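Local coordinates for putative branched-chain amino acid transport system substrate-binding protein (Rhodopseudomonas palustris, PDB 4FB4) that probably binds aromatic acids such as caffeic acid in the periplasm as the substrate-binding component of an ABC-type transport system, at residues A[80-85]-A[100-105]. Sequence-based numbering, arbitrary orientation.
Sequences PPTVAV and APLPIT. With DHC (caffeic acid), chain B.
Thr-82, near the start of helix 79-92, turns both branches of its side chain toward the extended loop that follows strand 96-98. Its OG1 lies 3.5 Å from the methyl CB of Ala-100, a van der Waals contact, since CB is a methyl carbon; the hydroxyl's hydrogen bonds run to Ser-76 N and Val-78 O just ahead of the helix. A threonine suits this place: one branch ties the helix start to its preceding turn, while the other, CG2, anti to the backbone N because OG1 sits beside that N (chi1 -61°), lies 3.9 Å from Ala-100 O and 4.1 Å from Leu-102 CD2. The two side chains, Thr-82 and Leu-102, meet at about a right angle. Leu-102 packs against the first turn of the helix with its CG lodged between its own backbone N and carbonyl carbon (chi1 79°); CD2 goes toward Thr-82 CG2, CD1 against the helix backbone at Thr-82 O and Val-83 CA. Farther along, Val-83 CG2 sits 4.2 Å from Leu-102 CB and 4.0 Å from Pro-103 CD, its side chain crossing the proline ring nearly perpendicularly. The compact, branched valine covers the junction between the two loop residues, whereas the single methyl of Ala-100 allows the loop to come close to Thr-82 OG1. Between Ala-100 and Leu-102 in the chain, Pro-101 points away from the helix and lays its ring against caffeic acid, with CD 3.4 Å from C6' of the ligand; Thr-79 N at the helix start also binds the ligand. The chemistry across the interface is therefore largely van der Waals, methyl and ring carbons doing most of the touching between two elements that line the ligand cleft, while the buried threonine hydroxyl is satisfied from its own side.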
loop_
_atom_site.group_PDB
_atom_site.type_symbol
_atom_site.label_atom_id
_atom_site.label_comp_id
_atom_site.label_asym_id
_atom_site.label_seq_id
_atom_site.Cartn_x
_atom_site.Cartn_y
_atom_site.Cartn_z
ATOM N N PRO A 80 5.587 7.662 6.109
ATOM C CA PRO A 80 5.724 8.812 7.094
ATOM C C PRO A 80 4.622 9.859 7.035
ATOM O O PRO A 80 4.115 10.253 8.109
ATOM C CB PRO A 80 7.125 9.403 6.798
ATOM C CG PRO A 80 7.854 8.247 6.125
ATOM C CD PRO A 80 6.827 7.469 5.348
ATOM N N PRO A 81 4.215 10.307 5.815
ATOM C CA PRO A 81 3.085 11.210 5.812
ATOM C C PRO A 81 1.765 10.534 6.195
ATOM O O PRO A 81 0.874 11.198 6.667
ATOM C CB PRO A 81 3.037 11.758 4.373
ATOM C CG PRO A 81 3.826 10.783 3.550
ATOM C CD PRO A 81 4.859 10.220 4.494
ATOM N N THR A 82 1.648 9.215 5.995
ATOM C CA THR A 82 0.456 8.507 6.372
ATOM C C THR A 82 0.279 8.517 7.886
ATOM O O THR A 82 -0.858 8.667 8.386
ATOM C CB THR A 82 0.422 7.088 5.775
ATOM O OG1 THR A 82 0.450 7.251 4.342
ATOM C CG2 THR A 82 -0.881 6.352 6.162
ATOM N N VAL A 83 1.373 8.360 8.604
ATOM C CA VAL A 83 1.352 8.473 10.047
ATOM C C VAL A 83 0.892 9.853 10.482
ATOM O O VAL A 83 0.054 10.024 11.409
ATOM C CB VAL A 83 2.735 8.161 10.635
ATOM C CG1 VAL A 83 2.813 8.599 12.087
ATOM C CG2 VAL A 83 3.093 6.658 10.437
ATOM N N ALA A 84 1.440 10.875 9.833
ATOM C CA ALA A 84 0.983 12.254 10.074
ATOM C C ALA A 84 -0.531 12.455 9.849
ATOM O O ALA A 84 -1.205 13.039 10.709
ATOM C CB ALA A 84 1.796 13.240 9.210
ATOM N N VAL A 85 -1.094 11.945 8.730
ATOM C CA VAL A 85 -2.518 12.073 8.451
ATOM C C VAL A 85 -3.346 11.398 9.548
ATOM O O VAL A 85 -4.352 11.991 10.087
ATOM C CB VAL A 85 -2.869 11.516 7.054
ATOM C CG1 VAL A 85 -4.388 11.553 6.792
ATOM C CG2 VAL A 85 -2.105 12.336 5.980
ATOM N N ALA A 100 -1.112 3.890 2.422
ATOM C CA ALA A 100 0.195 3.275 2.626
ATOM C C ALA A 100 0.108 2.483 3.939
ATOM O O ALA A 100 -0.761 2.753 4.785
ATOM C CB ALA A 100 1.307 4.332 2.696
ATOM N N PRO A 101 0.950 1.454 4.094
ATOM C CA PRO A 101 0.896 0.733 5.332
ATOM C C PRO A 101 1.358 1.687 6.456
ATOM O O PRO A 101 2.114 2.656 6.236
ATOM C CB PRO A 101 1.890 -0.431 5.138
ATOM C CG PRO A 101 2.201 -0.488 3.705
ATOM C CD PRO A 101 1.961 0.883 3.157
ATOM N N LEU A 102 0.845 1.491 7.636
ATOM C CA LEU A 102 1.361 2.230 8.748
ATOM C C LEU A 102 1.180 1.428 9.981
ATOM O O LEU A 102 0.311 0.554 10.004
ATOM C CB LEU A 102 0.642 3.548 8.904
ATOM C CG LEU A 102 -0.722 3.538 9.564
ATOM C CD1 LEU A 102 -0.875 4.951 10.092
ATOM C CD2 LEU A 102 -1.748 3.127 8.520
ATOM N N PRO A 103 2.002 1.729 10.994
ATOM C CA PRO A 103 1.912 1.118 12.295
ATOM C C PRO A 103 0.671 1.607 13.018
ATOM O O PRO A 103 0.538 2.782 13.345
ATOM C CB PRO A 103 3.196 1.555 13.038
ATOM C CG PRO A 103 3.839 2.601 12.183
ATOM C CD PRO A 103 3.129 2.682 10.867
ATOM N N ILE A 104 -0.225 0.675 13.259
ATOM C CA ILE A 104 -1.409 0.936 14.074
ATOM C C ILE A 104 -1.014 0.882 15.541
ATOM O O ILE A 104 -0.465 -0.118 16.028
ATOM C CB ILE A 104 -2.444 -0.163 13.838
ATOM C CG1 ILE A 104 -2.952 -0.097 12.382
ATOM C CG2 ILE A 104 -3.574 -0.110 14.885
ATOM C CD1 ILE A 104 -3.207 1.269 11.780
ATOM N N THR A 105 -1.224 1.963 16.240
ATOM C CA THR A 105 -1.058 1.944 17.668
ATOM C C THR A 105 -2.425 2.286 18.189
ATOM O O THR A 105 -3.271 2.689 17.404
ATOM C CB THR A 105 -0.086 3.025 18.071
ATOM O OG1 THR A 105 -0.571 4.278 17.555
ATOM C CG2 THR A 105 1.315 2.686 17.499
HETATM C C1 DHC B . 6.531 3.391 1.994
HETATM O O1 DHC B . 6.481 4.011 3.060
HETATM C C2 DHC B . 5.646 2.239 1.685
HETATM C C3 DHC B . 4.944 2.343 0.578
HETATM C "C1'" DHC B . 3.884 1.324 0.170
HETATM C "C2'" DHC B . 2.782 1.785 -0.524
HETATM C "C3'" DHC B . 1.769 0.932 -0.900
HETATM C "C4'" DHC B . 1.812 -0.495 -0.585
HETATM C "C5'" DHC B . 2.911 -0.956 0.140
HETATM C "C6'" DHC B . 3.915 -0.024 0.507
HETATM O "O4'" DHC B . 0.787 -1.292 -1.002
HETATM O "O3'" DHC B . 0.734 1.448 -1.615
HETATM O O2 DHC B . 7.270 3.781 1.060
#